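Local coordinates for protein (S)-ureidoglycine--glyoxylate transaminase (Bacillus subtilis, PDB 3ISL) that transfers the amino group of (S)-ureidoglycine to glyoxylate, using pyridoxal 5'-phosphate, to give oxalurate and glycine in purine catabolism, at residues 13-18 with 373-378; 20-25 with 201-206; 179-184 with 290-295; 197-202 with 365-370. All coordinates share one frame; numbering follows the deposited sequence.

Contact 1 (13-18 with 373-378); sequences TIMTPG and KENVLF
Asn375, near the start of helix 373-389, sits against Thr13 and Met15, and these three residues account for most of the buried surface. Thr13 belongs to the short strand 13-14, which pairs in parallel with strand 348-349. Its CG2 lies anti to the backbone N (OG1 at chi1 -65°), so that the methyl meets the amide carbon, Thr13 CG2 to Asn375 CG at 3.9 Å, as the two side chains slide past each other in opposite directions. The hydroxyl turns to another neighbour: Thr13 OG1 is 3.4 Å from Phe378 CD2, near the ring plane and therefore at the ring's edge. Met15 folds back at chi2 (-51°) and again at chi3, which lays its sulfur on the root of the asparagine, with Met15 SD 3.6 Å from Asn375 CB. The terminal methyl runs on to the next helix residue, Met15 CE to Val376 CG2 measuring 4.0 Å. With an alanine at Asn375, the Thr13 methyl would probably lose its flat neighbour, leaving a gap between strand and helix. Because no hydrogen bond links the two segments, their association rests on the fit of methyls, sulfur and ring edge, while the backbones of Thr13 and Met15 bond to Gly347, Glu349 and Gly365.

Contact 2 (20-25 with 201-206); sequences VEVDPR and SVPSGM
This is a buried loop-to-loop contact: the N-terminal segment leading into helix 24-29 crosses the loop between the cofactor lysine and strand 206-211. The one hydrogen bond between the two segments runs from Ser201 OG to Glu21 O, 2.9 Å long, and the hydroxyl meets that oxygen almost head-on, with a C=O...donor angle of 170°; Ser201 OG in turn accepts from Tyr369 N. Beside it Val20 brings a methyl to the same hydroxyl, Val20 CG2 lying 3.6 Å from Ser201 OG. Val22 deals with the carbonyl of the serine instead. Its CG1, anti to the backbone N (chi1 176°), is 3.5 Å from Ser201 O, and its other methyl stands nearly as close, so the isopropyl group spreads over that oxygen. That second methyl also meets the proline ring, Val22 CG2 to Pro203 CD at 4.0 Å, the two side chains crossing at about a right angle. The sheet that strand 206-211 enters has the strand order and the lone antiparallel strand of fold-type I pyridoxal-phosphate enzymes. The subunit interface is close by, since Val22 packs on Val34 and Ser204 OG bonds to Glu268 O, both of the second subunit. Asp23 is the N-cap of helix 24-29; its carboxylate also forms a salt bridge, Arg25 NH1 to Asp23 OD2 at 3.0 Å. The carboxylate of Glu21 leads elsewhere, to a salt bridge with Arg372.

Contact 3 (179-184 with 290-295); sequences GCEVKV and TRFERH
The loop that follows strand 168-172, whose last residue Asp172 lines the cofactor pocket, is laid across two aromatic side chains of helix 288-308. Gly179 lies over His295, its CA 4.0 Å from the ring centroid and only 5° off the ring normal, a CH-pi contact almost exactly over the centre. A turn of the helix earlier, Phe292 takes the next part of the loop: Glu181 CA stands 3.9 Å from the Phe292 ring centroid, a second CH-pi contact, with the peptide joining Cys180 to Glu181 over the same face. The glutamate chain crosses the ring at about a right angle, bringing Glu181 CG to 3.6 Å from Phe292 CE2. Chi1 of -51° sets the ring anti to the carbonyl carbon, swinging its end nearer the loop than its CB direction alone would suggest. The arrangement thus belongs to the packing of a sheet-connecting loop on a helix: the rings, three residues and so about one turn apart, each carry loop backbone over one face. A water joins the two backbones, donating to Gly179 O at 2.7 Å and to Phe292 O at 2.9 Å. His295 is fixed in rotation, because ND1 donates to Arg291 O at 2.9 Å, from the opposite face of that carbonyl to His295 N, while NE2 pairs with Gly368 N. Replacing Phe292 by an alanine would probably strip the Cys180-Glu181 peptide of its aromatic floor and open a gap beneath the loop. Nearby, Arg291 and Arg294 share the carboxylate of Glu286, which plausibly offsets their closeness.

Contact 4 (197-202 with 365-370); sequences QKCLSV and GTMGYS. With PLP (pyridoxal-5'-phosphate), chain C.
Lys198 and Met367 lie side by side and point the same way, Lys198 CB resting 3.9 Å from Met367 SD. Both chains are extended beyond CG. In the lysine, CG is anti to the carbonyl carbon (chi1 -67°), and the straight run that follows carries the terminal nitrogen to the cofactor, where Lys198 NZ is covalently bonded to PLP C4A at 1.3 Å, the linkage of an internal aldimine. Gln197 takes a different course: with CG wedged between the backbone N and the carbonyl carbon and a bend at chi2 (-90°), its amide reaches the phosphate, Gln197 NE2 donating to PLP O3P at 2.6 Å. Thr70, Ser71, Arg72 and Thr147, with Thr267 of the second subunit, also hydrogen-bond the cofactor. Past the lysine the chain makes a type I beta turn from Lys198 to Ser201, closed by Ser201 N to Lys198 O. Within that turn Cys199 rests on the methionine's stem, Cys199 SG being 3.8 Å from Met367 CG. Gly368, with positive phi, brings its CA to 3.3 Å from Cys199 O; any CB there would run into Ser201 OG. That hydroxyl also accepts from Tyr369 N at 2.8 Å, nearly straight at 174°, and Tyr369 CB lies 3.6 Å from Ser201 OG. The bond falls at the first residue of the 3-10 segment 369-370, just before helix 373-389.

How the contacts relate
From the N terminus, contact 1 closes the widest loop, from strand 13-14 to helix 373-389, and the other three nest inside it. Contact 2 returns 201-206 to the segment before helix 24-29. Contact 3, starting at 179-184 and ending on helix 288-308, crosses both contact 2 and contact 4. Contact 4 starts from the same loop that contact 2 reaches, sharing Ser201 and Val202, and runs on to the loop before helix 373-389. Bonds between contacts join them: Ile14 N to Glu21 OE2, Ile14 O to Ser370 OG, and Cys199 O to Arg291 NH2. Together they draw the N-terminal segment, the loop after strand 168-172 and helices 288-308 and 373-389 round the cofactor-lysine loop.

Contact 1 (13-18 with 373-378)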
loop_
_atom_site.group_PDB
_atom_site.type_symbol
_atom_site.label_atom_id
_atom_site.label_comp_id
_atom_site.label_asym_id
_atom_site.label_seq_id
_atom_site.Cartn_x
_atom_site.Cartn_y
_atom_site.Cartn_z
ATOM N N THR A 13 -8.342 10.811 -20.648
ATOM C CA THR A 13 -7.065 11.214 -21.190
ATOM C C THR A 13 -6.390 11.924 -20.059
ATOM O O THR A 13 -6.760 13.028 -19.745
ATOM C CB THR A 13 -7.297 12.184 -22.320
ATOM O OG1 THR A 13 -7.978 11.460 -23.356
ATOM C CG2 THR A 13 -5.965 12.755 -22.852
ATOM N N ILE A 14 -5.364 11.339 -19.459
ATOM C CA ILE A 14 -4.843 11.920 -18.224
ATOM C C ILE A 14 -3.561 12.697 -18.436
ATOM O O ILE A 14 -2.490 12.127 -18.779
ATOM C CB ILE A 14 -4.602 10.894 -17.094
ATOM C CG1 ILE A 14 -5.916 10.174 -16.782
ATOM C CG2 ILE A 14 -4.055 11.641 -15.815
ATOM C CD1 ILE A 14 -5.772 8.976 -15.733
ATOM N N MET A 15 -3.682 14.002 -18.196
ATOM C CA MET A 15 -2.589 14.898 -18.423
ATOM C C MET A 15 -2.307 15.749 -17.170
ATOM O O MET A 15 -2.011 16.951 -17.286
ATOM C CB MET A 15 -2.888 15.783 -19.706
ATOM C CG MET A 15 -2.773 14.934 -21.059
ATOM S SD MET A 15 -1.207 13.959 -21.277
ATOM C CE MET A 15 -0.194 15.097 -22.230
ATOM N N THR A 16 -2.405 15.131 -15.997
ATOM C CA THR A 16 -2.031 15.761 -14.728
ATOM C C THR A 16 -0.588 15.321 -14.414
ATOM O O THR A 16 -0.037 14.480 -15.126
ATOM C CB THR A 16 -2.892 15.220 -13.606
ATOM O OG1 THR A 16 -2.631 13.808 -13.437
ATOM C CG2 THR A 16 -4.389 15.463 -13.891
ATOM N N PRO A 17 0.008 15.866 -13.334
ATOM C CA PRO A 17 1.261 15.315 -12.798
ATOM C C PRO A 17 1.145 14.045 -11.930
ATOM O O PRO A 17 2.078 13.728 -11.193
ATOM C CB PRO A 17 1.838 16.482 -11.967
ATOM C CG PRO A 17 1.205 17.751 -12.512
ATOM C CD PRO A 17 -0.237 17.254 -12.861
ATOM N N GLY A 18 0.037 13.304 -12.040
ATOM C CA GLY A 18 -0.131 12.029 -11.375
ATOM C C GLY A 18 -1.415 12.002 -10.589
ATOM O O GLY A 18 -1.852 13.032 -10.092
ATOM N N LYS A 373 2.428 11.455 -28.194
ATOM C CA LYS A 373 1.948 12.478 -29.123
ATOM C C LYS A 373 0.438 12.608 -29.208
ATOM O O LYS A 373 -0.060 13.722 -29.288
ATOM C CB LYS A 373 2.507 12.239 -30.491
ATOM C CG LYS A 373 1.743 11.221 -31.343
ATOM C CD LYS A 373 2.566 10.957 -32.663
ATOM C CE LYS A 373 2.612 12.249 -33.434
ATOM N NZ LYS A 373 2.044 13.244 -32.429
ATOM N N GLU A 374 -0.301 11.501 -29.125
ATOM C CA GLU A 374 -1.762 11.551 -29.200
ATOM C C GLU A 374 -2.381 12.399 -28.055
ATOM O O GLU A 374 -3.344 13.183 -28.278
ATOM C CB GLU A 374 -2.385 10.121 -29.198
ATOM C CG GLU A 374 -2.003 9.289 -30.467
ATOM C CD GLU A 374 -0.742 8.429 -30.246
ATOM O OE1 GLU A 374 0.103 8.715 -29.358
ATOM O OE2 GLU A 374 -0.606 7.444 -30.963
ATOM N N ASN A 375 -1.833 12.223 -26.850
ATOM C CA ASN A 375 -2.325 12.901 -25.634
ATOM C C ASN A 375 -1.898 14.387 -25.686
ATOM O O ASN A 375 -2.664 15.311 -25.341
ATOM C CB ASN A 375 -1.730 12.267 -24.373
ATOM C CG ASN A 375 -2.544 11.220 -23.819
ATOM O OD1 ASN A 375 -2.467 10.923 -22.595
ATOM N ND2 ASN A 375 -3.365 10.611 -24.657
ATOM N N VAL A 376 -0.675 14.627 -26.157
ATOM C CA VAL A 376 -0.245 15.990 -26.287
ATOM C C VAL A 376 -1.126 16.732 -27.290
ATOM O O VAL A 376 -1.580 17.817 -27.042
ATOM C CB VAL A 376 1.233 16.065 -26.690
ATOM C CG1 VAL A 376 1.513 17.442 -27.240
ATOM C CG2 VAL A 376 2.086 15.824 -25.437
ATOM N N LEU A 377 -1.406 16.125 -28.432
ATOM C CA LEU A 377 -2.343 16.743 -29.393
ATOM C C LEU A 377 -3.767 16.931 -28.817
ATOM O O LEU A 377 -4.377 17.994 -28.990
ATOM C CB LEU A 377 -2.385 15.903 -30.679
ATOM C CG LEU A 377 -1.439 16.147 -31.868
ATOM C CD1 LEU A 377 -0.411 17.252 -31.785
ATOM C CD2 LEU A 377 -0.899 14.909 -32.571
ATOM N N PHE A 378 -4.308 15.926 -28.136
ATOM C CA PHE A 378 -5.690 16.035 -27.643
ATOM C C PHE A 378 -5.828 17.055 -26.523
ATOM O O PHE A 378 -6.842 17.759 -26.439
ATOM C CB PHE A 378 -6.193 14.647 -27.206
ATOM C CG PHE A 378 -7.716 14.534 -26.954
ATOM C CD1 PHE A 378 -8.660 15.348 -27.601
ATOM C CD2 PHE A 378 -8.208 13.522 -26.082
ATOM C CE1 PHE A 378 -10.058 15.165 -27.343
ATOM C CE2 PHE A 378 -9.607 13.346 -25.849
ATOM C CZ PHE A 378 -10.503 14.168 -26.476
#

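Contact 2 (20-25 with 201-206)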
loop_
_atom_site.group_PDB
_atom_site.type_symbol
_atom_site.label_atom_id
_atom_site.label_comp_id
_atom_site.label_asym_id
_atom_site.label_seq_id
_atom_site.Cartn_x
_atom_site.Cartn_y
_atom_site.Cartn_z
ATOM N N VAL A 20 -1.048 9.110 -13.514
ATOM C CA VAL A 20 -1.229 9.112 -14.938
ATOM C C VAL A 20 -1.676 7.767 -15.527
ATOM O O VAL A 20 -1.901 6.791 -14.789
ATOM C CB VAL A 20 0.058 9.682 -15.646
ATOM C CG1 VAL A 20 0.382 11.083 -15.055
ATOM C CG2 VAL A 20 1.264 8.719 -15.454
ATOM N N GLU A 21 -1.812 7.689 -16.832
ATOM C CA GLU A 21 -2.346 6.476 -17.471
ATOM C C GLU A 21 -1.282 5.402 -17.357
ATOM O O GLU A 21 -0.065 5.694 -17.380
ATOM C CB GLU A 21 -2.596 6.727 -18.950
ATOM C CG GLU A 21 -3.737 7.575 -19.286
ATOM C CD GLU A 21 -3.641 8.089 -20.686
ATOM O OE1 GLU A 21 -3.059 7.402 -21.584
ATOM O OE2 GLU A 21 -4.142 9.202 -20.886
ATOM N N VAL A 22 -1.725 4.157 -17.255
ATOM C CA VAL A 22 -0.855 2.981 -17.169
ATOM C C VAL A 22 -0.678 2.324 -18.530
ATOM O O VAL A 22 -1.712 2.094 -19.256
ATOM C CB VAL A 22 -1.479 2.040 -16.159
ATOM C CG1 VAL A 22 -0.738 0.722 -16.039
ATOM C CG2 VAL A 22 -1.420 2.766 -14.795
ATOM N N ASP A 23 0.563 1.954 -18.896
ATOM C CA ASP A 23 0.725 1.194 -20.157
ATOM C C ASP A 23 -0.210 -0.040 -20.144
ATOM O O ASP A 23 -0.294 -0.734 -19.120
ATOM C CB ASP A 23 2.199 0.729 -20.375
ATOM C CG ASP A 23 2.459 0.185 -21.815
ATOM O OD1 ASP A 23 1.859 -0.832 -22.219
ATOM O OD2 ASP A 23 3.246 0.767 -22.588
ATOM N N PRO A 24 -0.884 -0.329 -21.278
ATOM C CA PRO A 24 -1.707 -1.483 -21.442
ATOM C C PRO A 24 -0.984 -2.781 -21.149
ATOM O O PRO A 24 -1.633 -3.714 -20.664
ATOM C CB PRO A 24 -2.110 -1.398 -22.925
ATOM C CG PRO A 24 -2.298 0.035 -23.103
ATOM C CD PRO A 24 -0.994 0.533 -22.482
ATOM N N ARG A 25 0.327 -2.847 -21.426
ATOM C CA ARG A 25 1.071 -4.055 -21.041
ATOM C C ARG A 25 1.134 -4.255 -19.503
ATOM O O ARG A 25 1.221 -5.370 -19.027
ATOM C CB ARG A 25 2.471 -4.066 -21.626
ATOM C CG ARG A 25 2.490 -4.264 -23.127
ATOM C CD ARG A 25 3.026 -2.976 -23.703
ATOM N NE ARG A 25 4.355 -3.209 -24.180
ATOM C CZ ARG A 25 5.286 -2.283 -24.383
ATOM N NH1 ARG A 25 5.133 -0.967 -24.061
ATOM N NH2 ARG A 25 6.415 -2.726 -24.878
ATOM N N SER A 201 4.317 5.068 -14.675
ATOM C CA SER A 201 3.011 4.613 -15.186
ATOM C C SER A 201 2.669 3.227 -14.629
ATOM O O SER A 201 2.251 2.312 -15.360
ATOM C CB SER A 201 3.008 4.604 -16.737
ATOM O OG SER A 201 2.838 5.939 -17.154
ATOM N N VAL A 202 2.880 3.090 -13.331
ATOM C CA VAL A 202 2.412 1.922 -12.579
ATOM C C VAL A 202 1.341 2.322 -11.589
ATOM O O VAL A 202 1.458 3.354 -11.010
ATOM C CB VAL A 202 3.631 1.202 -11.942
ATOM C CG1 VAL A 202 3.241 0.167 -10.874
ATOM C CG2 VAL A 202 4.461 0.606 -13.073
ATOM N N PRO A 203 0.261 1.509 -11.412
ATOM C CA PRO A 203 -0.786 1.957 -10.453
ATOM C C PRO A 203 -0.169 2.434 -9.145
ATOM O O PRO A 203 0.781 1.798 -8.657
ATOM C CB PRO A 203 -1.618 0.691 -10.217
ATOM C CG PRO A 203 -1.526 0.040 -11.545
ATOM C CD PRO A 203 -0.065 0.215 -11.995
ATOM N N SER A 204 -0.723 3.526 -8.584
ATOM C CA SER A 204 -0.172 4.143 -7.365
ATOM C C SER A 204 -0.363 3.141 -6.264
ATOM O O SER A 204 -1.211 2.256 -6.401
ATOM C CB SER A 204 -0.913 5.423 -7.047
ATOM O OG SER A 204 -2.214 5.213 -7.566
ATOM N N GLY A 205 0.380 3.308 -5.183
ATOM C CA GLY A 205 0.346 2.337 -4.097
ATOM C C GLY A 205 1.575 1.460 -3.909
ATOM O O GLY A 205 1.529 0.448 -3.185
ATOM N N MET A 206 2.715 1.868 -4.500
ATOM C CA MET A 206 3.988 1.305 -4.026
ATOM C C MET A 206 5.046 2.338 -4.186
ATOM O O MET A 206 4.852 3.280 -4.985
ATOM C CB MET A 206 4.360 -0.011 -4.727
ATOM C CG MET A 206 4.235 -1.317 -3.860
ATOM S SD MET A 206 4.877 -2.488 -5.037
ATOM C CE MET A 206 5.196 -4.016 -4.160
#

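Contact 3 (179-184 with 290-295)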
loop_
_atom_site.group_PDB
_atom_site.type_symbol
_atom_site.label_atom_id
_atom_site.label_comp_id
_atom_site.label_asym_id
_atom_site.label_seq_id
_atom_site.Cartn_x
_atom_site.Cartn_y
_atom_site.Cartn_z
ATOM N N GLY A 179 11.529 9.447 -15.694
ATOM C CA GLY A 179 11.125 10.537 -16.607
ATOM C C GLY A 179 12.235 11.545 -16.870
ATOM O O GLY A 179 12.386 12.028 -17.998
ATOM N N CYS A 180 12.970 11.868 -15.812
ATOM C CA CYS A 180 14.112 12.784 -15.826
ATOM C C CYS A 180 15.272 12.044 -15.226
ATOM O O CYS A 180 15.084 11.171 -14.349
ATOM C CB CYS A 180 13.889 14.049 -14.931
ATOM S SG CYS A 180 12.217 14.770 -15.111
ATOM N N GLU A 181 16.477 12.493 -15.572
ATOM C CA GLU A 181 17.675 11.829 -15.096
ATOM C C GLU A 181 17.633 11.761 -13.597
ATOM O O GLU A 181 17.432 12.769 -12.968
ATOM C CB GLU A 181 18.900 12.660 -15.466
ATOM C CG GLU A 181 19.698 12.066 -16.525
ATOM C CD GLU A 181 20.954 12.868 -16.703
ATOM O OE1 GLU A 181 21.302 13.676 -15.783
ATOM O OE2 GLU A 181 21.558 12.727 -17.788
ATOM N N VAL A 182 17.824 10.582 -13.035
ATOM C CA VAL A 182 18.229 10.502 -11.629
ATOM C C VAL A 182 19.458 9.629 -11.464
ATOM O O VAL A 182 19.485 8.519 -11.924
ATOM C CB VAL A 182 17.071 10.387 -10.553
ATOM C CG1 VAL A 182 15.688 10.398 -11.089
ATOM C CG2 VAL A 182 17.354 9.543 -9.276
ATOM N N LYS A 183 20.511 10.158 -10.864
ATOM C CA LYS A 183 21.721 9.375 -10.888
ATOM C C LYS A 183 22.159 9.245 -9.446
ATOM O O LYS A 183 22.866 10.107 -8.939
ATOM C CB LYS A 183 22.781 10.061 -11.814
ATOM C CG LYS A 183 22.316 10.347 -13.259
ATOM C CD LYS A 183 23.432 11.244 -13.972
ATOM C CE LYS A 183 23.730 10.820 -15.433
ATOM N NZ LYS A 183 24.904 11.727 -16.070
ATOM N N VAL A 184 21.704 8.206 -8.752
ATOM C CA VAL A 184 22.026 8.174 -7.365
ATOM C C VAL A 184 23.494 7.988 -7.006
ATOM O O VAL A 184 23.948 8.644 -6.055
ATOM C CB VAL A 184 21.031 7.402 -6.376
ATOM C CG1 VAL A 184 19.518 7.407 -6.789
ATOM C CG2 VAL A 184 21.613 6.128 -5.766
ATOM N N THR A 290 17.002 7.234 -23.898
ATOM C CA THR A 290 15.904 7.315 -24.872
ATOM C C THR A 290 14.622 7.785 -24.199
ATOM O O THR A 290 13.974 8.728 -24.650
ATOM C CB THR A 290 15.659 5.939 -25.557
ATOM O OG1 THR A 290 16.870 5.516 -26.135
ATOM C CG2 THR A 290 14.599 5.981 -26.684
ATOM N N ARG A 291 14.233 7.138 -23.105
ATOM C CA ARG A 291 13.069 7.600 -22.389
ATOM C C ARG A 291 13.159 9.045 -21.925
ATOM O O ARG A 291 12.179 9.761 -22.060
ATOM C CB ARG A 291 12.745 6.664 -21.207
ATOM C CG ARG A 291 11.493 6.970 -20.528
ATOM C CD ARG A 291 11.127 5.761 -19.677
ATOM N NE ARG A 291 9.857 5.828 -18.953
ATOM C CZ ARG A 291 8.777 5.076 -19.264
ATOM N NH1 ARG A 291 8.810 4.264 -20.312
ATOM N NH2 ARG A 291 7.680 5.118 -18.513
ATOM N N PHE A 292 14.291 9.492 -21.383
ATOM C CA PHE A 292 14.361 10.925 -20.973
ATOM C C PHE A 292 14.234 11.876 -22.154
ATOM O O PHE A 292 13.599 12.960 -22.052
ATOM C CB PHE A 292 15.665 11.282 -20.230
ATOM C CG PHE A 292 16.009 10.359 -19.049
ATOM C CD1 PHE A 292 15.007 9.765 -18.257
ATOM C CD2 PHE A 292 17.347 10.110 -18.733
ATOM C CE1 PHE A 292 15.328 8.908 -17.187
ATOM C CE2 PHE A 292 17.678 9.249 -17.648
ATOM C CZ PHE A 292 16.664 8.687 -16.862
ATOM N N GLU A 293 14.872 11.499 -23.267
ATOM C CA GLU A 293 14.790 12.292 -24.505
ATOM C C GLU A 293 13.331 12.298 -25.051
ATOM O O GLU A 293 12.823 13.336 -25.509
ATOM C CB GLU A 293 15.781 11.757 -25.569
ATOM C CG GLU A 293 15.468 12.300 -26.962
ATOM C CD GLU A 293 15.710 13.806 -27.031
ATOM O OE1 GLU A 293 15.016 14.521 -27.809
ATOM O OE2 GLU A 293 16.614 14.279 -26.286
ATOM N N ARG A 294 12.645 11.160 -24.942
ATOM C CA ARG A 294 11.251 11.095 -25.364
ATOM C C ARG A 294 10.350 12.035 -24.514
ATOM O O ARG A 294 9.406 12.628 -25.003
ATOM C CB ARG A 294 10.816 9.616 -25.266
ATOM C CG ARG A 294 9.410 9.270 -25.815
ATOM C CD ARG A 294 8.369 9.200 -24.734
ATOM N NE ARG A 294 8.549 8.019 -23.873
ATOM C CZ ARG A 294 7.687 7.602 -22.958
ATOM N NH1 ARG A 294 6.594 8.290 -22.750
ATOM N NH2 ARG A 294 7.991 6.511 -22.203
ATOM N N HIS A 295 10.631 12.135 -23.215
ATOM C CA HIS A 295 9.889 13.073 -22.349
ATOM C C HIS A 295 10.190 14.536 -22.797
ATOM O O HIS A 295 9.290 15.344 -22.887
ATOM C CB HIS A 295 10.205 12.824 -20.872
ATOM C CG HIS A 295 9.447 11.631 -20.298
ATOM N ND1 HIS A 295 9.741 10.318 -20.635
ATOM C CD2 HIS A 295 8.388 11.569 -19.448
ATOM C CE1 HIS A 295 8.898 9.504 -20.008
ATOM N NE2 HIS A 295 8.046 10.245 -19.314
HETATM O O HOH W 1 13.202 14.142 -19.457
#

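Contact 4 (197-202 with 365-370)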
loop_
_atom_site.group_PDB
_atom_site.type_symbol
_atom_site.label_atom_id
_atom_site.label_comp_id
_atom_site.label_asym_id
_atom_site.label_seq_id
_atom_site.Cartn_x
_atom_site.Cartn_y
_atom_site.Cartn_z
ATOM N N GLN A 197 3.141 5.979 -9.837
ATOM C CA GLN A 197 1.995 6.402 -10.622
ATOM C C GLN A 197 2.306 7.636 -11.464
ATOM O O GLN A 197 1.377 8.234 -12.076
ATOM C CB GLN A 197 0.773 6.680 -9.726
ATOM C CG GLN A 197 0.936 8.057 -8.865
ATOM C CD GLN A 197 1.614 7.852 -7.492
ATOM O OE1 GLN A 197 2.224 6.810 -7.245
ATOM N NE2 GLN A 197 1.483 8.836 -6.599
ATOM N N LYS A 198 3.583 8.034 -11.456
ATOM C CA LYS A 198 4.109 9.182 -12.204
ATOM C C LYS A 198 4.886 8.728 -13.437
ATOM O O LYS A 198 4.325 8.016 -14.227
ATOM C CB LYS A 198 4.837 10.162 -11.287
ATOM C CG LYS A 198 3.742 10.821 -10.298
ATOM C CD LYS A 198 4.254 11.909 -9.307
ATOM C CE LYS A 198 3.213 12.075 -8.210
ATOM N NZ LYS A 198 3.198 13.307 -7.441
ATOM N N CYS A 199 6.137 9.112 -13.628
ATOM C CA CYS A 199 6.783 8.707 -14.845
ATOM C C CYS A 199 6.891 7.199 -15.141
ATOM O O CYS A 199 7.198 6.819 -16.296
ATOM C CB CYS A 199 8.152 9.376 -14.906
ATOM S SG CYS A 199 7.927 11.134 -14.895
ATOM N N LEU A 200 6.755 6.370 -14.103
ATOM C CA LEU A 200 6.732 4.904 -14.218
ATOM C C LEU A 200 5.400 4.303 -14.754
ATOM O O LEU A 200 5.366 3.186 -15.256
ATOM C CB LEU A 200 7.125 4.223 -12.847
ATOM C CG LEU A 200 8.570 4.605 -12.367
ATOM C CD1 LEU A 200 8.829 3.716 -11.142
ATOM C CD2 LEU A 200 9.680 4.385 -13.473
ATOM N N SER A 201 4.317 5.068 -14.675
ATOM C CA SER A 201 3.011 4.613 -15.186
ATOM C C SER A 201 2.669 3.227 -14.629
ATOM O O SER A 201 2.251 2.312 -15.360
ATOM C CB SER A 201 3.008 4.604 -16.737
ATOM O OG SER A 201 2.838 5.939 -17.154
ATOM N N VAL A 202 2.880 3.090 -13.331
ATOM C CA VAL A 202 2.412 1.922 -12.579
ATOM C C VAL A 202 1.341 2.322 -11.589
ATOM O O VAL A 202 1.458 3.354 -11.010
ATOM C CB VAL A 202 3.631 1.202 -11.942
ATOM C CG1 VAL A 202 3.241 0.167 -10.874
ATOM C CG2 VAL A 202 4.461 0.606 -13.073
ATOM N N GLY A 365 0.803 17.601 -16.905
ATOM C CA GLY A 365 1.828 16.549 -16.753
ATOM C C GLY A 365 2.025 15.884 -18.105
ATOM O O GLY A 365 1.049 15.781 -18.898
ATOM N N THR A 366 3.264 15.511 -18.437
ATOM C CA THR A 366 3.554 14.707 -19.654
ATOM C C THR A 366 4.483 13.635 -19.105
ATOM O O THR A 366 5.668 13.726 -19.280
ATOM C CB THR A 366 4.304 15.531 -20.782
ATOM O OG1 THR A 366 5.325 16.336 -20.179
ATOM C CG2 THR A 366 3.360 16.456 -21.529
ATOM N N MET A 367 3.938 12.647 -18.393
ATOM C CA MET A 367 4.718 11.644 -17.690
ATOM C C MET A 367 4.418 10.225 -18.180
ATOM O O MET A 367 3.233 9.861 -18.291
ATOM C CB MET A 367 4.317 11.651 -16.176
ATOM C CG MET A 367 4.656 12.994 -15.429
ATOM S SD MET A 367 3.844 12.971 -13.848
ATOM C CE MET A 367 4.958 14.044 -12.894
ATOM N N GLY A 368 5.458 9.384 -18.376
ATOM C CA GLY A 368 5.205 8.007 -18.612
ATOM C C GLY A 368 4.350 7.738 -19.842
ATOM O O GLY A 368 4.550 8.343 -20.917
ATOM N N TYR A 369 3.378 6.846 -19.698
ATOM C CA TYR A 369 2.562 6.426 -20.846
ATOM C C TYR A 369 1.701 7.586 -21.368
ATOM O O TYR A 369 1.310 7.586 -22.522
ATOM C CB TYR A 369 1.650 5.265 -20.443
ATOM C CG TYR A 369 0.966 4.675 -21.668
ATOM C CD1 TYR A 369 1.713 3.915 -22.606
ATOM C CD2 TYR A 369 -0.367 4.919 -21.918
ATOM C CE1 TYR A 369 1.127 3.400 -23.737
ATOM C CE2 TYR A 369 -0.976 4.413 -23.086
ATOM C CZ TYR A 369 -0.212 3.673 -23.992
ATOM O OH TYR A 369 -0.819 3.143 -25.124
ATOM N N SER A 370 1.311 8.512 -20.480
ATOM C CA SER A 370 0.613 9.770 -20.850
ATOM C C SER A 370 1.461 10.744 -21.709
ATOM O O SER A 370 0.927 11.696 -22.399
ATOM C CB SER A 370 0.199 10.459 -19.531
ATOM O OG SER A 370 -1.006 9.851 -19.004
HETATM N N1 PLP C . 6.456 13.631 -3.489
HETATM C C2 PLP C . 6.388 14.368 -4.762
HETATM C C2A PLP C . 7.420 15.171 -5.288
HETATM C C3 PLP C . 5.246 14.336 -5.573
HETATM O O3 PLP C . 5.185 15.015 -6.763
HETATM C C4 PLP C . 4.131 13.598 -5.242
HETATM C C4A PLP C . 2.887 13.588 -6.212
HETATM C C5 PLP C . 4.155 12.876 -4.056
HETATM C C6 PLP C . 5.275 12.882 -3.164
HETATM C C5A PLP C . 2.905 12.137 -3.712
HETATM O O4P PLP C . 3.174 10.835 -3.476
HETATM P P PLP C . 1.858 10.008 -3.189
HETATM O O1P PLP C . 0.594 10.811 -3.472
HETATM O O2P PLP C . 2.137 9.552 -1.615
HETATM O O3P PLP C . 1.910 8.590 -4.089
#